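PDB 5B89: cysteine desulfurase from Thermococcus onnurineus, which probably catalyses the pyridoxal-phosphate-dependent removal of sulfur from L-cysteine, handing it to a sulfur carrier and releasing L-alanine. Local coordinates for residues T129-H134 with G161-S166; G157-N162 with M381-I386; A175-V180 with I206-A211; G188-V193 with K342-V347. All blocks are in the same frame, centred on the assembly; numbering follows the deposited sequence.

In the fold
From the N terminus, contact 1 comes first: it closes the short loop that holds helix 139-148 and strand 151-154, bringing the turn after strand 126-129 to the lead-in of helix 165-172. Contact 2 leaves from that same lead-in, sharing G161 and N162, and closes only far along the chain at the end of helix 378-384. Contacts 3 and 4 both fall within this long excursion, and they cross, since 188-193 lies between the two strands that contact 3 pairs. Contact 3 belongs to the seven-stranded sheet of the cofactor domain, whereas contacts 2 and 4 tie loops of that domain to the C-terminal part, which carries strands 346-349 and 389-393.

Contact 1: residues T129-H134 with G161-S166; sequences TTPYEH and GNLDLS. With PLP (pyridoxal-5'-phosphate), chain G.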
loop_
_atom_site.group_PDB
_atom_site.type_symbol
_atom_site.label_atom_id
_atom_site.label_comp_id
_atom_site.label_asym_id
_atom_site.label_seq_id
_atom_site.Cartn_x
_atom_site.Cartn_y
_atom_site.Cartn_z
ATOM N N THR B 129 -6.395 4.104 25.914
ATOM C CA THR B 129 -7.271 3.982 24.759
ATOM C C THR B 129 -8.666 3.670 25.252
ATOM O O THR B 129 -8.935 3.725 26.409
ATOM C CB THR B 129 -6.675 2.975 23.807
ATOM O OG1 THR B 129 -7.447 2.952 22.607
ATOM C CG2 THR B 129 -6.800 1.582 24.347
ATOM N N THR B 130 -9.577 3.373 24.330
ATOM C CA THR B 130 -10.969 2.976 24.661
ATOM C C THR B 130 -11.050 1.460 24.709
ATOM O O THR B 130 -10.296 0.774 24.078
ATOM C CB THR B 130 -12.032 3.565 23.704
ATOM O OG1 THR B 130 -12.149 2.721 22.538
ATOM C CG2 THR B 130 -11.792 4.920 23.305
ATOM N N PRO B 131 -12.124 0.945 25.272
ATOM C CA PRO B 131 -12.310 -0.483 25.243
ATOM C C PRO B 131 -13.036 -0.921 24.018
ATOM O O PRO B 131 -13.372 -2.056 23.964
ATOM C CB PRO B 131 -13.227 -0.755 26.420
ATOM C CG PRO B 131 -13.959 0.494 26.621
ATOM C CD PRO B 131 -13.087 1.617 26.141
ATOM N N TYR B 132 -13.279 -0.054 23.070
ATOM C CA TYR B 132 -14.049 -0.433 21.913
ATOM C C TYR B 132 -13.279 -0.421 20.621
ATOM O O TYR B 132 -13.853 -0.478 19.561
ATOM C CB TYR B 132 -15.234 0.520 21.754
ATOM C CG TYR B 132 -15.993 0.921 22.997
ATOM C CD1 TYR B 132 -16.881 0.072 23.590
ATOM C CD2 TYR B 132 -15.887 2.156 23.495
ATOM C CE1 TYR B 132 -17.602 0.445 24.701
ATOM C CE2 TYR B 132 -16.596 2.538 24.591
ATOM C CZ TYR B 132 -17.449 1.663 25.200
ATOM O OH TYR B 132 -18.122 2.065 26.291
ATOM N N GLU B 133 -11.978 -0.333 20.741
ATOM C CA GLU B 133 -11.163 -0.238 19.576
ATOM C C GLU B 133 -11.159 -1.420 18.606
ATOM O O GLU B 133 -11.208 -2.520 19.008
ATOM C CB GLU B 133 -9.729 0.043 20.002
ATOM C CG GLU B 133 -9.514 1.328 20.797
ATOM C CD GLU B 133 -9.892 2.610 20.048
ATOM O OE1 GLU B 133 -9.487 2.742 18.897
ATOM O OE2 GLU B 133 -10.584 3.435 20.625
ATOM N N HIS B 134 -11.075 -1.108 17.321
ATOM C CA HIS B 134 -10.881 -2.089 16.280
ATOM C C HIS B 134 -9.458 -2.621 16.560
ATOM O O HIS B 134 -8.661 -1.914 17.105
ATOM C CB HIS B 134 -10.956 -1.369 14.926
ATOM C CG HIS B 134 -10.541 -2.172 13.743
ATOM N ND1 HIS B 134 -11.427 -2.621 12.798
ATOM C CD2 HIS B 134 -9.323 -2.516 13.302
ATOM C CE1 HIS B 134 -10.766 -3.245 11.847
ATOM N NE2 HIS B 134 -9.492 -3.197 12.132
ATOM N N GLY B 161 -21.366 2.125 24.269
ATOM C CA GLY B 161 -20.182 2.782 23.770
ATOM C C GLY B 161 -19.936 4.174 24.334
ATOM O O GLY B 161 -19.041 4.777 23.926
ATOM N N ASN B 162 -20.738 4.648 25.258
ATOM C CA ASN B 162 -20.545 5.976 25.784
ATOM C C ASN B 162 -19.438 5.972 26.835
ATOM O O ASN B 162 -19.523 5.317 27.803
ATOM C CB ASN B 162 -21.799 6.541 26.424
ATOM C CG ASN B 162 -23.037 6.421 25.572
ATOM O OD1 ASN B 162 -23.972 5.734 25.930
ATOM N ND2 ASN B 162 -23.077 7.131 24.540
ATOM N N LEU B 163 -18.405 6.735 26.571
ATOM C CA LEU B 163 -17.318 6.830 27.472
ATOM C C LEU B 163 -17.656 7.711 28.678
ATOM O O LEU B 163 -18.350 8.645 28.587
ATOM C CB LEU B 163 -16.095 7.459 26.784
ATOM C CG LEU B 163 -15.449 6.682 25.658
ATOM C CD1 LEU B 163 -14.540 7.618 24.852
ATOM C CD2 LEU B 163 -14.700 5.466 26.133
ATOM N N ASP B 164 -17.068 7.395 29.817
ATOM C CA ASP B 164 -17.197 8.193 31.036
ATOM C C ASP B 164 -16.071 9.239 30.982
ATOM O O ASP B 164 -14.954 8.901 31.191
ATOM C CB ASP B 164 -16.974 7.256 32.208
ATOM C CG ASP B 164 -17.007 7.951 33.578
ATOM O OD1 ASP B 164 -16.925 9.147 33.635
ATOM O OD2 ASP B 164 -17.108 7.228 34.557
ATOM N N LEU B 165 -16.400 10.474 30.644
ATOM C CA LEU B 165 -15.427 11.501 30.455
ATOM C C LEU B 165 -14.700 11.909 31.726
ATOM O O LEU B 165 -13.637 12.399 31.669
ATOM C CB LEU B 165 -16.018 12.673 29.723
ATOM C CG LEU B 165 -16.343 12.373 28.255
ATOM C CD1 LEU B 165 -16.838 13.626 27.592
ATOM C CD2 LEU B 165 -15.204 11.777 27.455
ATOM N N SER B 166 -15.321 11.661 32.860
ATOM C CA SER B 166 -14.703 11.906 34.145
ATOM C C SER B 166 -13.594 10.895 34.324
ATOM O O SER B 166 -12.537 11.248 34.697
ATOM C CB SER B 166 -15.735 11.811 35.263
ATOM O OG SER B 166 -16.543 12.937 35.183
HETATM N N1 PLP G . -10.321 1.347 12.548
HETATM C C2 PLP G . -11.667 1.465 12.378
HETATM C C2A PLP G . -12.518 2.214 13.379
HETATM C C3 PLP G . -12.218 0.821 11.255
HETATM O O3 PLP G . -13.553 0.911 11.035
HETATM C C4 PLP G . -11.377 0.164 10.322
HETATM C C4A PLP G . -12.066 -0.589 9.116
HETATM C C5 PLP G . -9.977 0.172 10.554
HETATM C C6 PLP G . -9.446 0.751 11.686
HETATM C C5A PLP G . -9.076 -0.575 9.575
HETATM O O4P PLP G . -9.103 0.113 8.288
HETATM P P PLP G . -8.281 -0.627 7.203
HETATM O O1P PLP G . -8.519 0.165 6.008
HETATM O O2P PLP G . -8.895 -2.025 7.109
HETATM O O3P PLP G . -6.897 -0.708 7.649
#
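Y132 and G161 meet face on: G161 CA sits over one face of the phenol ring, 3.3 Å from Y132 CZ. The opposite face is covered by P131, whose CG lies 3.8 Å above the ring plane, so a flat side chain suits the slot between them. A side chain at G161 would press against the preceding carbonyl at its backbone angles (phi 98°), and glycine avoids this. At the ring edge, close to its plane, L163 CD2 stands 3.8 Å from Y132 CE2; the same methyl packs 4.1 Å from T130 CB, the two side chains crossing at about a right angle. The phenol oxygen is held by the carbonyl of D158.

Behind this shell a polar knot sets the turn. T130 OG1 lies between its own backbone N and carbonyl carbon (chi1 85°), where it accepts from Y132 N (3.0 Å), an ST turn, and donates to E133 OE2 (2.6 Å). E133 OE2 also takes the amide of Q181, which ties this type I turn to the C-terminal end of strand 177-181.

The turn delivers H134 to the cofactor. Its imidazole lies over the pyridine ring of PLP, with H134 CD2 3.6 Å from PLP C6. With an alanine here, the pyridine ring would probably lose the flat cover on this face and be freer to tilt. A histidine laid against the pyridine face, presented by a loop after a strand of the large sheet, is a hallmark of the PLP site in class-V, fold-type I enzymes.

Contact 2: residues G157-N162 with M381-I386; sequences GDDEGN and MKKLGI
K383 of helix 378-384 reaches the loop between strand 151-154 and helix 165-172, where K383 NZ donates to G157 O at 3.1 Å. The ammonium stands 41° out of the carbonyl plane. Its chain runs extended from the helix, with CG opposite the backbone N (chi1 -178°), and bends only at the last torsion, which swings NZ round to the carbonyl.

The closer-packed part lies beside this arm. L384 slides past D159 in the opposite direction, L384 CD1 resting 3.6 Å from D159 O, while K383 CE packs near the D158 carbonyl; methyl and methylene groups suit these backbone surfaces.

The other side is wet. D159 OD1 stays 4.5 Å from K383 NZ, too far for a salt bridge, and a water joins them instead. A second water links K383 NZ to G157 N, and a third bridges D159 OD2 and K383 O. A methionine in place of K383 would probably leave G157 O without its charged donor and break two water bridges.

The loop keeps its shape through D158 OD1, which accepts from E160 N (2.9 Å) and N162 N on opposite faces of the carboxylate: an Asx turn over a type I turn. Just past L384 the helix ends in a Schellman motif, I386 N bonded to M381 O and, weakly, G385 N to K382 O, with G385 at positive phi, easy for glycine.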
loop_
_atom_site.group_PDB
_atom_site.type_symbol
_atom_site.label_atom_id
_atom_site.label_comp_id
_atom_site.label_asym_id
_atom_site.label_seq_id
_atom_site.Cartn_x
_atom_site.Cartn_y
_atom_site.Cartn_z
ATOM N N GLY B 157 -16.450 2.826 30.120
ATOM C CA GLY B 157 -17.611 3.164 29.352
ATOM C C GLY B 157 -18.686 2.111 29.477
ATOM O O GLY B 157 -18.477 1.098 30.013
ATOM N N ASP B 158 -19.844 2.435 28.930
ATOM C CA ASP B 158 -21.009 1.585 28.973
ATOM C C ASP B 158 -21.181 0.676 27.762
ATOM O O ASP B 158 -20.384 0.674 26.888
ATOM C CB ASP B 158 -22.248 2.409 29.313
ATOM C CG ASP B 158 -22.725 3.268 28.179
ATOM O OD1 ASP B 158 -22.342 3.051 27.055
ATOM O OD2 ASP B 158 -23.481 4.161 28.425
ATOM N N ASP B 159 -22.197 -0.150 27.773
ATOM C CA ASP B 159 -22.406 -1.099 26.718
ATOM C C ASP B 159 -22.871 -0.483 25.412
ATOM O O ASP B 159 -22.840 -1.121 24.417
ATOM C CB ASP B 159 -23.362 -2.210 27.177
ATOM C CG ASP B 159 -22.684 -3.231 28.074
ATOM O OD1 ASP B 159 -21.486 -3.127 28.303
ATOM O OD2 ASP B 159 -23.381 -4.115 28.563
ATOM N N GLU B 160 -23.260 0.763 25.441
ATOM C CA GLU B 160 -23.681 1.467 24.268
ATOM C C GLU B 160 -22.497 2.108 23.600
ATOM O O GLU B 160 -22.613 2.583 22.556
ATOM C CB GLU B 160 -24.629 2.597 24.646
ATOM C CG GLU B 160 -26.030 2.173 24.920
ATOM C CD GLU B 160 -27.002 3.319 25.102
ATOM O OE1 GLU B 160 -26.719 4.490 24.894
ATOM O OE2 GLU B 160 -28.112 3.002 25.435
ATOM N N GLY B 161 -21.366 2.125 24.269
ATOM C CA GLY B 161 -20.182 2.782 23.770
ATOM C C GLY B 161 -19.936 4.174 24.334
ATOM O O GLY B 161 -19.041 4.777 23.926
ATOM N N ASN B 162 -20.738 4.648 25.258
ATOM C CA ASN B 162 -20.545 5.976 25.784
ATOM C C ASN B 162 -19.438 5.972 26.835
ATOM O O ASN B 162 -19.523 5.317 27.803
ATOM C CB ASN B 162 -21.799 6.541 26.424
ATOM C CG ASN B 162 -23.037 6.421 25.572
ATOM O OD1 ASN B 162 -23.972 5.734 25.930
ATOM N ND2 ASN B 162 -23.077 7.131 24.540
ATOM N N MET B 381 -17.396 -7.255 21.659
ATOM C CA MET B 381 -18.267 -8.403 21.777
ATOM C C MET B 381 -18.131 -9.010 23.159
ATOM O O MET B 381 -19.083 -9.330 23.790
ATOM C CB MET B 381 -18.000 -9.422 20.695
ATOM C CG MET B 381 -18.048 -8.881 19.287
ATOM S SD MET B 381 -19.601 -8.040 18.928
ATOM C CE MET B 381 -19.088 -6.839 17.663
ATOM N N LYS B 382 -16.909 -9.126 23.607
ATOM C CA LYS B 382 -16.688 -9.753 24.924
ATOM C C LYS B 382 -17.259 -8.863 26.043
ATOM O O LYS B 382 -17.878 -9.403 26.976
ATOM C CB LYS B 382 -15.220 -10.060 25.094
ATOM C CG LYS B 382 -14.755 -11.152 24.210
ATOM C CD LYS B 382 -13.247 -11.363 24.346
ATOM C CE LYS B 382 -12.846 -12.362 23.320
ATOM N NZ LYS B 382 -11.401 -12.724 23.497
ATOM N N LYS B 383 -17.194 -7.535 25.920
ATOM C CA LYS B 383 -17.801 -6.591 26.880
ATOM C C LYS B 383 -19.311 -6.723 26.924
ATOM O O LYS B 383 -19.982 -6.635 28.022
ATOM C CB LYS B 383 -17.355 -5.164 26.585
ATOM C CG LYS B 383 -17.862 -4.067 27.508
ATOM C CD LYS B 383 -17.318 -2.712 27.068
ATOM C CE LYS B 383 -17.782 -1.565 27.883
ATOM N NZ LYS B 383 -17.380 -1.732 29.334
ATOM N N LEU B 384 -19.909 -6.880 25.747
ATOM C CA LEU B 384 -21.360 -6.984 25.674
ATOM C C LEU B 384 -21.834 -8.404 25.957
ATOM O O LEU B 384 -23.012 -8.604 26.140
ATOM C CB LEU B 384 -21.873 -6.497 24.282
ATOM C CG LEU B 384 -22.117 -5.003 24.186
ATOM C CD1 LEU B 384 -20.896 -4.185 24.614
ATOM C CD2 LEU B 384 -22.462 -4.634 22.781
ATOM N N GLY B 385 -20.947 -9.391 25.977
ATOM C CA GLY B 385 -21.397 -10.790 26.285
ATOM C C GLY B 385 -22.071 -11.457 25.077
ATOM O O GLY B 385 -22.925 -12.324 25.235
ATOM N N ILE B 386 -21.696 -11.064 23.856
ATOM C CA ILE B 386 -22.250 -11.629 22.625
ATOM C C ILE B 386 -21.116 -12.136 21.758
ATOM O O ILE B 386 -19.921 -11.827 22.029
ATOM C CB ILE B 386 -23.093 -10.635 21.878
ATOM C CG1 ILE B 386 -22.249 -9.416 21.493
ATOM C CG2 ILE B 386 -24.269 -10.194 22.714
ATOM C CD1 ILE B 386 -22.970 -8.378 20.655
HETATM O O HOH W 1 -15.760 0.153 31.104
HETATM O O HOH W 2 -19.539 -2.988 30.394
HETATM O O HOH W 3 -22.413 -6.618 29.105
#

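Contact 3: residues A175-V180 with I206-A211; sequences AKLVAV and IFVVDA. With PLP (pyridoxal-5'-phosphate), chain G.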
loop_
_atom_site.group_PDB
_atom_site.type_symbol
_atom_site.label_atom_id
_atom_site.label_comp_id
_atom_site.label_asym_id
_atom_site.label_seq_id
_atom_site.Cartn_x
_atom_site.Cartn_y
_atom_site.Cartn_z
ATOM N N ALA B 175 -0.708 10.409 31.205
ATOM C CA ALA B 175 -0.472 9.499 30.112
ATOM C C ALA B 175 0.581 10.075 29.124
ATOM O O ALA B 175 0.549 11.258 28.874
ATOM C CB ALA B 175 -1.791 9.317 29.355
ATOM N N LYS B 176 1.395 9.197 28.529
ATOM C CA LYS B 176 2.311 9.605 27.511
ATOM C C LYS B 176 1.603 9.773 26.140
ATOM O O LYS B 176 1.964 10.673 25.353
ATOM C CB LYS B 176 3.453 8.609 27.421
ATOM C CG LYS B 176 4.571 8.927 26.426
ATOM C CD LYS B 176 5.506 9.828 27.156
ATOM C CE LYS B 176 6.719 10.112 26.311
ATOM N NZ LYS B 176 7.579 10.989 27.168
ATOM N N LEU B 177 0.643 8.888 25.919
ATOM C CA LEU B 177 -0.036 8.839 24.592
ATOM C C LEU B 177 -1.452 8.315 24.872
ATOM O O LEU B 177 -1.659 7.420 25.674
ATOM C CB LEU B 177 0.756 7.958 23.662
ATOM C CG LEU B 177 0.195 7.860 22.192
ATOM C CD1 LEU B 177 1.342 7.745 21.181
ATOM C CD2 LEU B 177 -0.774 6.725 22.022
ATOM N N VAL B 178 -2.352 8.882 24.090
ATOM C CA VAL B 178 -3.802 8.557 24.117
ATOM C C VAL B 178 -4.158 8.220 22.650
ATOM O O VAL B 178 -3.905 9.102 21.774
ATOM C CB VAL B 178 -4.609 9.674 24.616
ATOM C CG1 VAL B 178 -6.105 9.379 24.570
ATOM C CG2 VAL B 178 -4.281 10.083 26.072
ATOM N N ALA B 179 -4.768 7.069 22.435
ATOM C CA ALA B 179 -5.219 6.670 21.119
ATOM C C ALA B 179 -6.696 6.345 21.163
ATOM O O ALA B 179 -7.103 5.519 21.904
ATOM C CB ALA B 179 -4.441 5.478 20.629
ATOM N N VAL B 180 -7.477 7.008 20.335
ATOM C CA VAL B 180 -8.908 6.731 20.318
ATOM C C VAL B 180 -9.493 6.715 18.913
ATOM O O VAL B 180 -9.039 7.367 18.023
ATOM C CB VAL B 180 -9.713 7.736 21.148
ATOM C CG1 VAL B 180 -9.191 7.789 22.593
ATOM C CG2 VAL B 180 -9.649 9.087 20.512
ATOM N N ILE B 206 0.386 12.801 23.960
ATOM C CA ILE B 206 0.286 12.718 22.484
ATOM C C ILE B 206 -1.139 12.149 22.169
ATOM O O ILE B 206 -1.526 11.202 22.824
ATOM C CB ILE B 206 1.348 11.870 21.922
ATOM C CG1 ILE B 206 2.723 12.523 22.175
ATOM C CG2 ILE B 206 1.094 11.617 20.382
ATOM C CD1 ILE B 206 3.849 11.569 21.937
ATOM N N PHE B 207 -1.817 12.772 21.214
ATOM C CA PHE B 207 -3.199 12.358 20.837
ATOM C C PHE B 207 -3.249 11.744 19.386
ATOM O O PHE B 207 -2.949 12.483 18.468
ATOM C CB PHE B 207 -4.101 13.556 20.993
ATOM C CG PHE B 207 -5.605 13.198 21.003
ATOM C CD1 PHE B 207 -6.103 12.249 21.877
ATOM C CD2 PHE B 207 -6.442 13.843 20.112
ATOM C CE1 PHE B 207 -7.487 11.977 21.865
ATOM C CE2 PHE B 207 -7.782 13.573 20.074
ATOM C CZ PHE B 207 -8.322 12.672 20.959
ATOM N N VAL B 208 -3.634 10.533 19.369
ATOM C CA VAL B 208 -3.750 9.748 18.119
ATOM C C VAL B 208 -5.210 9.435 17.859
ATOM O O VAL B 208 -5.889 8.867 18.727
ATOM C CB VAL B 208 -2.967 8.498 18.254
ATOM C CG1 VAL B 208 -3.000 7.634 16.969
ATOM C CG2 VAL B 208 -1.505 8.696 18.645
ATOM N N VAL B 209 -5.654 9.751 16.641
ATOM C CA VAL B 209 -7.084 9.579 16.290
ATOM C C VAL B 209 -7.169 8.514 15.124
ATOM O O VAL B 209 -6.584 8.728 14.052
ATOM C CB VAL B 209 -7.774 10.843 15.872
ATOM C CG1 VAL B 209 -9.223 10.631 15.514
ATOM C CG2 VAL B 209 -7.683 11.884 16.991
ATOM N N ASP B 210 -7.938 7.471 15.345
ATOM C CA ASP B 210 -8.317 6.506 14.298
ATOM C C ASP B 210 -9.602 7.009 13.702
ATOM O O ASP B 210 -10.712 6.854 14.297
ATOM C CB ASP B 210 -8.475 5.081 14.878
ATOM C CG ASP B 210 -9.073 4.033 13.904
ATOM O OD1 ASP B 210 -9.427 4.475 12.793
ATOM O OD2 ASP B 210 -9.300 2.869 14.355
ATOM N N ALA B 211 -9.539 7.661 12.519
ATOM C CA ALA B 211 -10.648 8.271 11.822
ATOM C C ALA B 211 -11.121 7.344 10.665
ATOM O O ALA B 211 -11.785 7.867 9.744
ATOM C CB ALA B 211 -10.302 9.656 11.370
HETATM N N1 PLP G . -10.321 1.347 12.548
HETATM C C2 PLP G . -11.667 1.465 12.378
HETATM C C2A PLP G . -12.518 2.214 13.379
HETATM C C3 PLP G . -12.218 0.821 11.255
HETATM O O3 PLP G . -13.553 0.911 11.035
HETATM C C4 PLP G . -11.377 0.164 10.322
HETATM C C4A PLP G . -12.066 -0.589 9.116
HETATM C C5 PLP G . -9.977 0.172 10.554
HETATM C C6 PLP G . -9.446 0.751 11.686
HETATM C C5A PLP G . -9.076 -0.575 9.575
HETATM O O4P PLP G . -9.103 0.113 8.288
HETATM P P PLP G . -8.281 -0.627 7.203
HETATM O O1P PLP G . -8.519 0.165 6.008
HETATM O O2P PLP G . -8.895 -2.025 7.109
HETATM O O3P PLP G . -6.897 -0.708 7.649
#
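Strands 177-180 and 206-210 run side by side, their axes 4.7 Å apart and 14° from parallel, joined by five backbone hydrogen bonds, donated in turn by one strand and the other, from I206 N to K176 O through to D210 N to V180 O. CA-H groups of L177, A179, F207 and V209 add weaker contacts to carbonyl oxygens.

Side chains alternate between the two faces. On the one bearing L177, A179, I206 and V208, L177 CD1 touches V208 CG2 at 3.9 Å and I206 CG2 at 4.0 Å. A179, small and unbranched, lets V208 lie close, A179 CB to V208 CB 4.1 Å; helix 106-117 covers this side.

The two strands and helix 193-203 form a beta-alpha-beta unit of the parallel core of the fold-type I PLP domain, and that helix packs over the other face. There F207, its CG swung opposite the backbone N (chi1 -165°), sets a ring edge in plane against V178 CG1, 3.9 Å from F207 CD1. V180 CG2 comes obliquely to F207 CZ at 3.8 Å. Beta-branched valines suit the extended backbone, and their methyls pack on the faces against strand and helix neighbours.

At the last bond, the second strand presents the side chain of D210 to the cofactor. D210 OD2 stands 2.6 Å from PLP N1, the ring nitrogen that an aspartate characteristically meets in this fold type, while D210 OD1 accepts from A212 N.

Contact 4: residues G188-V193 with K342-V347; sequences GVIHEV and KHAGVV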
loop_
_atom_site.group_PDB
_atom_site.type_symbol
_atom_site.label_atom_id
_atom_site.label_comp_id
_atom_site.label_asym_id
_atom_site.label_seq_id
_atom_site.Cartn_x
_atom_site.Cartn_y
_atom_site.Cartn_z
ATOM N N GLY B 188 -21.070 1.930 16.247
ATOM C CA GLY B 188 -21.492 3.195 15.706
ATOM C C GLY B 188 -21.479 4.406 16.617
ATOM O O GLY B 188 -21.837 5.487 16.231
ATOM N N VAL B 189 -20.930 4.211 17.802
ATOM C CA VAL B 189 -20.763 5.364 18.671
ATOM C C VAL B 189 -19.804 6.432 18.097
ATOM O O VAL B 189 -18.717 6.014 17.602
ATOM C CB VAL B 189 -20.315 4.990 20.125
ATOM C CG1 VAL B 189 -19.127 4.084 20.187
ATOM C CG2 VAL B 189 -20.220 6.223 20.980
ATOM N N ILE B 190 -20.223 7.667 18.168
ATOM C CA ILE B 190 -19.350 8.818 17.875
ATOM C C ILE B 190 -18.794 9.296 19.173
ATOM O O ILE B 190 -19.536 9.901 19.926
ATOM C CB ILE B 190 -20.063 9.943 17.104
ATOM C CG1 ILE B 190 -20.845 9.386 15.824
ATOM C CG2 ILE B 190 -19.047 11.036 16.669
ATOM C CD1 ILE B 190 -21.714 10.387 15.206
ATOM N N HIS B 191 -17.519 9.119 19.425
ATOM C CA HIS B 191 -16.943 9.634 20.656
ATOM C C HIS B 191 -16.707 11.132 20.642
ATOM O O HIS B 191 -16.655 11.738 19.627
ATOM C CB HIS B 191 -15.644 8.915 20.928
ATOM C CG HIS B 191 -15.815 7.467 21.222
ATOM N ND1 HIS B 191 -15.149 6.476 20.547
ATOM C CD2 HIS B 191 -16.615 6.841 22.098
ATOM C CE1 HIS B 191 -15.505 5.307 21.020
ATOM N NE2 HIS B 191 -16.391 5.508 21.962
ATOM N N GLU B 192 -16.607 11.701 21.838
ATOM C CA GLU B 192 -16.366 13.121 22.017
ATOM C C GLU B 192 -14.900 13.396 21.822
ATOM O O GLU B 192 -14.218 13.768 22.707
ATOM C CB GLU B 192 -16.835 13.555 23.408
ATOM C CG GLU B 192 -18.273 13.122 23.672
ATOM C CD GLU B 192 -18.435 11.699 24.281
ATOM O OE1 GLU B 192 -17.563 10.816 24.198
ATOM O OE2 GLU B 192 -19.515 11.481 24.838
ATOM N N VAL B 193 -14.462 13.198 20.598
ATOM C CA VAL B 193 -13.060 13.347 20.292
ATOM C C VAL B 193 -12.468 14.744 20.559
ATOM O O VAL B 193 -11.355 14.838 20.984
ATOM C CB VAL B 193 -12.727 12.837 18.883
ATOM C CG1 VAL B 193 -11.270 13.035 18.588
ATOM C CG2 VAL B 193 -13.018 11.369 18.769
ATOM N N LYS B 342 -25.272 10.922 18.657
ATOM C CA LYS B 342 -23.990 10.280 18.931
ATOM C C LYS B 342 -23.866 8.891 18.220
ATOM O O LYS B 342 -23.048 8.038 18.624
ATOM C CB LYS B 342 -23.869 9.991 20.525
ATOM C CG LYS B 342 -23.527 11.153 21.431
ATOM C CD LYS B 342 -22.925 10.516 22.688
ATOM C CE LYS B 342 -21.599 9.697 22.507
ATOM N NZ LYS B 342 -20.996 9.218 23.792
ATOM N N HIS B 343 -24.718 8.616 17.207
ATOM C CA HIS B 343 -24.743 7.334 16.539
ATOM C C HIS B 343 -24.515 7.567 15.038
ATOM O O HIS B 343 -25.286 8.248 14.348
ATOM C CB HIS B 343 -26.150 6.694 16.731
ATOM C CG HIS B 343 -26.178 5.215 16.625
ATOM N ND1 HIS B 343 -25.732 4.457 15.528
ATOM C CD2 HIS B 343 -26.566 4.272 17.536
ATOM C CE1 HIS B 343 -25.884 3.154 15.775
ATOM N NE2 HIS B 343 -26.350 3.038 16.999
ATOM N N ALA B 344 -23.443 6.986 14.551
ATOM C CA ALA B 344 -23.090 7.123 13.171
ATOM C C ALA B 344 -23.911 6.205 12.293
ATOM O O ALA B 344 -24.795 5.601 12.753
ATOM C CB ALA B 344 -21.620 6.859 13.001
ATOM N N GLY B 345 -23.593 6.155 11.015
ATOM C CA GLY B 345 -24.347 5.356 10.070
ATOM C C GLY B 345 -24.066 3.893 10.086
ATOM O O GLY B 345 -23.751 3.323 9.105
ATOM N N VAL B 346 -24.159 3.327 11.260
ATOM C CA VAL B 346 -23.870 1.957 11.547
ATOM C C VAL B 346 -24.913 1.421 12.516
ATOM O O VAL B 346 -25.072 2.007 13.543
ATOM C CB VAL B 346 -22.509 1.825 12.262
ATOM C CG1 VAL B 346 -22.186 0.384 12.567
ATOM C CG2 VAL B 346 -21.396 2.445 11.414
ATOM N N VAL B 347 -25.604 0.337 12.158
ATOM C CA VAL B 347 -26.565 -0.296 13.099
ATOM C C VAL B 347 -26.224 -1.749 13.189
ATOM O O VAL B 347 -26.432 -2.548 12.220
ATOM C CB VAL B 347 -27.989 -0.092 12.565
ATOM C CG1 VAL B 347 -28.931 -0.772 13.573
ATOM C CG2 VAL B 347 -28.332 1.375 12.424
#
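A lone beta bridge between V189 and H343, roughly antiparallel, joins the loop before helix 193-203 in the cofactor domain to the lead-in of strand 346-349, part of the smaller mixed sheet with strands 368-373 and 389-393. The pair is of the non-hydrogen-bonded kind, its bonds formed by the neighbours on each side: A344 N donates almost straight to G188 O (2.8 Å, 179° at the hydrogen), and I190 N donates to K342 O at 2.9 Å from above the plane of that carbonyl.

G188 suits its place because at its positive phi a side chain would jam against the preceding carbonyl and would also point toward the partner; with only hydrogens there, V346 CB can pack 3.8 Å from G188 CA. The partner segment folds sharply at G345, the centre of an inverse gamma turn in which V346 N bonds to A344 O.

I190 CG1, turned away from its own carbonyl carbon (chi1 -50°), lies over the partner backbone and meets A344 CB at 3.9 Å; the small alanine lets it settle there. V189 and K342 run alongside each other in the same direction, V189 CG2 to K342 CE 4.0 Å.

The long chain of K342, bent at the third torsion, passes the carbonyl of I190 to reach E192 at the N-cap of helix 193-203. The salt bridge K342 NZ to E192 OE2 measures 2.9 Å, with the ammonium 48° out of the carboxylate plane.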